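Local coordinates for polyphenol oxidase, chloroplastic (Malus domestica, PDB 6ELV), which is a tyrosinase-family enzyme that oxidises mono- and o-diphenols to o-diquinones, and of which this is the separately expressed C-terminal domain, at residues L49-I54 against F64-N69. Sequence-based numbering, arbitrary orientation.
Sequences LVIEGI and FDVYVN
Leu49, Ile51 and Ile54 meet Phe64, Val66 and Val68 between two strands that run roughly antiparallel, 141° between their directions, with axes 10.8 Å apart at closest approach. That spacing is one of face-to-face sheet packing, and the contact is purely apolar. Val66 fills the middle with both methyls, meeting two partners tip to tip: its CG1 lies 3.9 Å from Leu49 CD2, and its CG2 lies 3.8 Å from Ile51 CD1. Leu49 CD2 also comes within 4.5 Å of Val68 CG2, a looser touch at the end nearer the calcium ion. Phe64 offers its ring edge. Ile54 CD1 sits in the ring plane, 3.9 Å from CZ of Phe64, while Ile51 CD1 approaches the same edge, 4.3 Å from CE1 of Phe64. CG1 of Ile51 stands anti to its carbonyl carbon (chi1 -57°) and the chain continues extended (chi2 170°), which carries CD1 to where Phe64 and Val66 adjoin. A G1 beta bulge sets Gly53 and Ile54 together opposite Thr102; Gly53, at positive phi, interrupts the alternation, and Ile54 points inward like Ile51. The two strands belong to different sheets of a beta sandwich: 48-57 lies between 135-142 and 99-107, 62-70 between 122-131 and 82-89. Ile136 touches both Ile51 and Phe64, and Leu106 packs on Val66, extending this buried layer at the centre of the domain.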
loop_
_atom_site.group_PDB
_atom_site.type_symbol
_atom_site.label_atom_id
_atom_site.label_comp_id
_atom_site.label_asym_id
_atom_site.label_seq_id
_atom_site.Cartn_x
_atom_site.Cartn_y
_atom_site.Cartn_z
ATOM N N LEU A 49 -0.043 -1.082 7.226
ATOM C CA LEU A 49 -0.404 -1.364 5.840
ATOM C C LEU A 49 0.506 -2.475 5.322
ATOM O O LEU A 49 1.733 -2.369 5.411
ATOM C CB LEU A 49 -0.201 -0.098 5.012
ATOM C CG LEU A 49 -0.491 -0.178 3.518
ATOM C CD1 LEU A 49 -1.946 -0.537 3.269
ATOM C CD2 LEU A 49 -0.153 1.147 2.869
ATOM N N VAL A 50 -0.094 -3.535 4.787
ATOM C CA VAL A 50 0.627 -4.716 4.325
ATOM C C VAL A 50 0.381 -4.867 2.834
ATOM O O VAL A 50 -0.764 -5.033 2.397
ATOM C CB VAL A 50 0.193 -5.981 5.079
ATOM C CG1 VAL A 50 1.046 -7.177 4.648
ATOM C CG2 VAL A 50 0.282 -5.761 6.573
ATOM N N ILE A 51 1.446 -4.796 2.056
ATOM C CA ILE A 51 1.395 -5.054 0.626
ATOM C C ILE A 51 2.016 -6.417 0.421
ATOM O O ILE A 51 3.214 -6.596 0.655
ATOM C CB ILE A 51 2.131 -3.962 -0.146
ATOM C CG1 ILE A 51 1.478 -2.643 0.226
ATOM C CG2 ILE A 51 2.056 -4.210 -1.642
ATOM C CD1 ILE A 51 2.202 -1.477 -0.242
ATOM N N GLU A 52 1.195 -7.382 0.014
ATOM C CA GLU A 52 1.574 -8.785 -0.028
ATOM C C GLU A 52 1.854 -9.246 -1.450
ATOM O O GLU A 52 1.380 -8.657 -2.425
ATOM C CB GLU A 52 0.465 -9.661 0.557
ATOM N N GLY A 53 2.606 -10.340 -1.546
ATOM C CA GLY A 53 2.786 -10.993 -2.829
ATOM C C GLY A 53 3.474 -10.121 -3.853
ATOM O O GLY A 53 3.127 -10.172 -5.040
ATOM N N ILE A 54 4.439 -9.315 -3.418
ATOM C CA ILE A 54 5.230 -8.493 -4.327
ATOM C C ILE A 54 6.192 -9.413 -5.062
ATOM O O ILE A 54 7.040 -10.059 -4.437
ATOM C CB ILE A 54 5.995 -7.420 -3.543
ATOM C CG1 ILE A 54 5.043 -6.518 -2.757
ATOM C CG2 ILE A 54 6.905 -6.615 -4.462
ATOM C CD1 ILE A 54 5.771 -5.599 -1.799
ATOM N N PHE A 64 8.747 1.150 -6.218
ATOM C CA PHE A 64 7.454 1.806 -6.241
ATOM C C PHE A 64 7.247 2.516 -4.914
ATOM O O PHE A 64 7.736 2.074 -3.868
ATOM C CB PHE A 64 6.288 0.862 -6.603
ATOM C CG PHE A 64 5.987 -0.226 -5.596
ATOM C CD1 PHE A 64 5.168 0.014 -4.493
ATOM C CD2 PHE A 64 6.456 -1.515 -5.803
ATOM C CE1 PHE A 64 4.861 -0.995 -3.601
ATOM C CE2 PHE A 64 6.158 -2.537 -4.917
ATOM C CZ PHE A 64 5.359 -2.278 -3.811
ATOM N N ASP A 65 6.516 3.621 -4.973
ATOM C CA ASP A 65 6.235 4.446 -3.814
ATOM C C ASP A 65 4.772 4.287 -3.415
ATOM O O ASP A 65 3.907 4.008 -4.252
ATOM C CB ASP A 65 6.580 5.910 -4.090
ATOM C CG ASP A 65 8.049 6.115 -4.443
ATOM O OD1 ASP A 65 8.914 5.308 -4.031
ATOM O OD2 ASP A 65 8.342 7.108 -5.127
ATOM N N VAL A 66 4.506 4.451 -2.125
ATOM C CA VAL A 66 3.185 4.224 -1.555
ATOM C C VAL A 66 2.718 5.497 -0.872
ATOM O O VAL A 66 3.456 6.075 -0.060
ATOM C CB VAL A 66 3.213 3.069 -0.541
ATOM C CG1 VAL A 66 1.808 2.776 -0.023
ATOM C CG2 VAL A 66 3.841 1.827 -1.159
ATOM N N TYR A 67 1.493 5.914 -1.191
ATOM C CA TYR A 67 0.864 7.090 -0.605
ATOM C C TYR A 67 -0.503 6.710 -0.049
ATOM O O TYR A 67 -1.123 5.734 -0.480
ATOM C CB TYR A 67 0.693 8.218 -1.639
ATOM C CG TYR A 67 1.994 8.782 -2.148
ATOM C CD1 TYR A 67 2.780 8.077 -3.056
ATOM C CD2 TYR A 67 2.438 10.027 -1.731
ATOM C CE1 TYR A 67 3.969 8.601 -3.518
ATOM C CE2 TYR A 67 3.627 10.555 -2.193
ATOM C CZ TYR A 67 4.396 9.829 -3.074
ATOM O OH TYR A 67 5.585 10.349 -3.538
ATOM N N VAL A 68 -0.991 7.511 0.892
ATOM C CA VAL A 68 -2.310 7.303 1.484
ATOM C C VAL A 68 -3.066 8.624 1.475
ATOM O O VAL A 68 -2.477 9.686 1.700
ATOM C CB VAL A 68 -2.171 6.754 2.926
ATOM C CG1 VAL A 68 -3.528 6.595 3.600
ATOM C CG2 VAL A 68 -1.454 5.420 2.911
ATOM N N ASN A 69 -4.379 8.559 1.256
ATOM C CA ASN A 69 -5.217 9.741 1.394
ATOM C C ASN A 69 -6.561 9.360 1.992
ATOM O O ASN A 69 -6.961 8.198 1.992
ATOM C CB ASN A 69 -5.389 10.554 0.085
ATOM C CG ASN A 69 -6.217 9.850 -0.986
ATOM O OD1 ASN A 69 -5.669 9.179 -1.863
ATOM N ND2 ASN A 69 -7.530 10.050 -0.965
#